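Local coordinates for glutaredoxin family protein (Xanthomonas campestris, PDB 1TTZ) that is of unknown function but belongs to the glutaredoxin-like branch of the thioredoxin superfamily and probably takes part in thiol-disulfide redox chemistry, at residues E19-Q23 / A24-A28. Numbering follows the deposited sequence.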
ATOM      1  N   GLU A  19      -0.182   1.563  -9.555  1.00  8.13           N
ATOM      2  CA  GLU A  19      -1.160   1.547 -10.639  1.00  7.24           C
ATOM      3  C   GLU A  19      -2.535   1.137 -10.124  1.00  8.47           C
ATOM      4  O   GLU A  19      -3.558   1.614 -10.622  1.00  6.94           O
ATOM      5  CB  GLU A  19      -0.723   0.592 -11.752  1.00  6.75           C
ATOM      6  CG  GLU A  19       0.664   0.882 -12.302  1.00  9.25           C
ATOM      7  CD  GLU A  19       0.902   0.280 -13.679  1.00 14.16           C
ATOM      8  OE1 GLU A  19       0.539  -0.894 -13.903  1.00 13.15           O
ATOM      9  OE2 GLU A  19       1.467   0.985 -14.541  1.00 17.44           O
ATOM     10  N   ALA A  20      -2.561   0.250  -9.131  1.00  8.09           N
ATOM     11  CA  ALA A  20      -3.823  -0.199  -8.557  1.00  7.64           C
ATOM     12  C   ALA A  20      -4.513   0.995  -7.895  1.00  7.83           C
ATOM     13  O   ALA A  20      -5.733   1.123  -7.949  1.00  7.49           O
ATOM     14  CB  ALA A  20      -3.573  -1.296  -7.534  1.00  7.28           C
ATOM     15  N   LEU A  21      -3.724   1.862  -7.263  1.00  6.93           N
ATOM     16  CA  LEU A  21      -4.272   3.047  -6.616  1.00  5.88           C
ATOM     17  C   LEU A  21      -4.906   3.975  -7.639  1.00  5.41           C
ATOM     18  O   LEU A  21      -5.918   4.608  -7.363  1.00  4.61           O
ATOM     19  CB  LEU A  21      -3.172   3.785  -5.849  1.00  5.04           C
ATOM     20  CG  LEU A  21      -2.789   3.060  -4.554  1.00  3.27           C
ATOM     21  CD1 LEU A  21      -1.385   3.437  -4.131  1.00  3.35           C
ATOM     22  CD2 LEU A  21      -3.811   3.395  -3.478  1.00  1.68           C
ATOM     23  N   ALA A  22      -4.306   4.052  -8.821  1.00  6.44           N
ATOM     24  CA  ALA A  22      -4.823   4.909  -9.886  1.00  6.71           C
ATOM     25  C   ALA A  22      -6.083   4.321 -10.504  1.00  7.35           C
ATOM     26  O   ALA A  22      -7.073   5.025 -10.707  1.00 10.38           O
ATOM     27  CB  ALA A  22      -3.761   5.102 -10.972  1.00  5.69           C
ATOM     28  N   GLN A  23      -6.049   3.024 -10.797  1.00  5.80           N
ATOM     29  CA  GLN A  23      -7.192   2.365 -11.418  1.00  7.38           C
ATOM     30  C   GLN A  23      -8.405   2.238 -10.507  1.00  7.34           C
ATOM     31  O   GLN A  23      -9.539   2.350 -10.966  1.00  6.38           O
ATOM     32  CB  GLN A  23      -6.780   0.994 -11.971  1.00  7.28           C
ATOM     33  CG  GLN A  23      -5.793   1.099 -13.146  1.00  7.94           C
ATOM     34  CD  GLN A  23      -5.609  -0.214 -13.890  1.00 10.00           C
ATOM     35  OE1 GLN A  23      -5.200  -1.215 -13.310  1.00  9.55           O
ATOM     36  NE2 GLN A  23      -5.901  -0.208 -15.190  1.00  9.04           N
ATOM     37  N   ALA A  24      -8.170   1.995  -9.221  1.00  6.22           N
ATOM     38  CA  ALA A  24      -9.266   1.886  -8.265  1.00  7.70           C
ATOM     39  C   ALA A  24      -9.715   3.297  -7.898  1.00  8.32           C
ATOM     40  O   ALA A  24     -10.693   3.484  -7.175  1.00  9.69           O
ATOM     41  CB  ALA A  24      -8.804   1.146  -7.015  1.00  7.82           C
ATOM     42  N   ARG A  25      -8.989   4.287  -8.410  1.00  8.52           N
ATOM     43  CA  ARG A  25      -9.284   5.685  -8.139  1.00  9.47           C
ATOM     44  C   ARG A  25      -9.313   5.936  -6.637  1.00 10.08           C
ATOM     45  O   ARG A  25     -10.217   6.591  -6.111  1.00  8.70           O
ATOM     46  CB  ARG A  25     -10.617   6.094  -8.777  1.00 11.07           C
ATOM     47  CG  ARG A  25     -10.594   6.065 -10.306  1.00 13.24           C
ATOM     48  CD  ARG A  25      -9.591   7.066 -10.890  1.00 17.98           C
ATOM     49  NE  ARG A  25     -10.002   8.458 -10.703  1.00 20.57           N
ATOM     50  CZ  ARG A  25      -9.376   9.510 -11.229  1.00 22.22           C
ATOM     51  NH1 ARG A  25      -8.296   9.347 -11.985  1.00 21.86           N
ATOM     52  NH2 ARG A  25      -9.838  10.731 -11.004  1.00 24.23           N
ATOM     53  N   ALA A  26      -8.327   5.378  -5.945  1.00  9.23           N
ATOM     54  CA  ALA A  26      -8.224   5.579  -4.516  1.00 10.56           C
ATOM     55  C   ALA A  26      -7.897   7.061  -4.447  1.00 12.46           C
ATOM     56  O   ALA A  26      -7.373   7.624  -5.409  1.00 16.05           O
ATOM     57  CB  ALA A  26      -7.089   4.748  -3.948  1.00  9.76           C
ATOM     58  N   GLY A  27      -8.207   7.710  -3.339  1.00 11.72           N
ATOM     59  CA  GLY A  27      -7.922   9.132  -3.269  1.00 14.13           C
ATOM     60  C   GLY A  27      -6.442   9.467  -3.235  1.00 13.29           C
ATOM     61  O   GLY A  27      -5.630   8.929  -3.991  1.00 11.74           O
ATOM     62  N   ALA A  28      -6.101  10.379  -2.337  1.00 11.44           N
ATOM     63  CA  ALA A  28      -4.726  10.807  -2.163  1.00  8.72           C
ATOM     64  C   ALA A  28      -3.995   9.737  -1.378  1.00  6.40           C
ATOM     65  O   ALA A  28      -4.589   9.048  -0.561  1.00  7.33           O
ATOM     66  CB  ALA A  28      -4.694  12.128  -1.391  1.00  7.24           C
TER
HETATM   67  O   HOH W   1      -6.496   7.140 -12.338  1.00 18.88           O
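With CG set beside the backbone N (chi1 -74°) and CD1 swung roughly trans to CA (chi2 156°), Leu-21 leaves its other methyl, CD2, turned to the methyl of Ala-26, while Arg-25, bent at both chi2 and chi3, folds its chain back along the carbonyl of Ala-22. The two meetings flank a textbook helix ending, the Schellman motif. Here the helix gives out at Arg-25, whose positive phi (55°) turns the chain so that two amides point back into the last turn. The defining bond runs from Ala-26 N to Leu-21 O, 2.9 Å long and lying in the carbonyl plane; the companion that spans fewer residues, Arg-25 N to Ala-22 O at 3.1 Å, is weak and noticeably bent. One step earlier, the amide of Ala-24 still makes an ordinary helical bond to Ala-20 O. Closing the turn also brings apolar groups together across it, with Leu-21 CD2 3.6 Å from Ala-26 CB, the hydrophobic contact that commonly accompanies this motif. On the outer side, Arg-25 CD passes 3.2 Å from Ala-22 O, and the guanidinium is tied to the same oxygen through one water. That water donates to Ala-22 O at 2.7 Å and accepts from Arg-25 NH1 at 2.9 Å, sitting in plane at the guanidinium edge. The carbonyl of Ala-22 thus receives the weak amide bond and a water, a replacement for the regular helical partner lost where the helix stops. In the fold, the turn leads from helix 12-23 into strand 29-33: Leu-21 reaches Leu-3 and Leu-5 of strand 3-7, Ala-20 and Ala-24 rest with it on Leu-68 of helix 65-73, Arg-69 of that helix bonds to Ala-24 O, and Ala-26 touches both Leu-72 of the same helix and Leu-3.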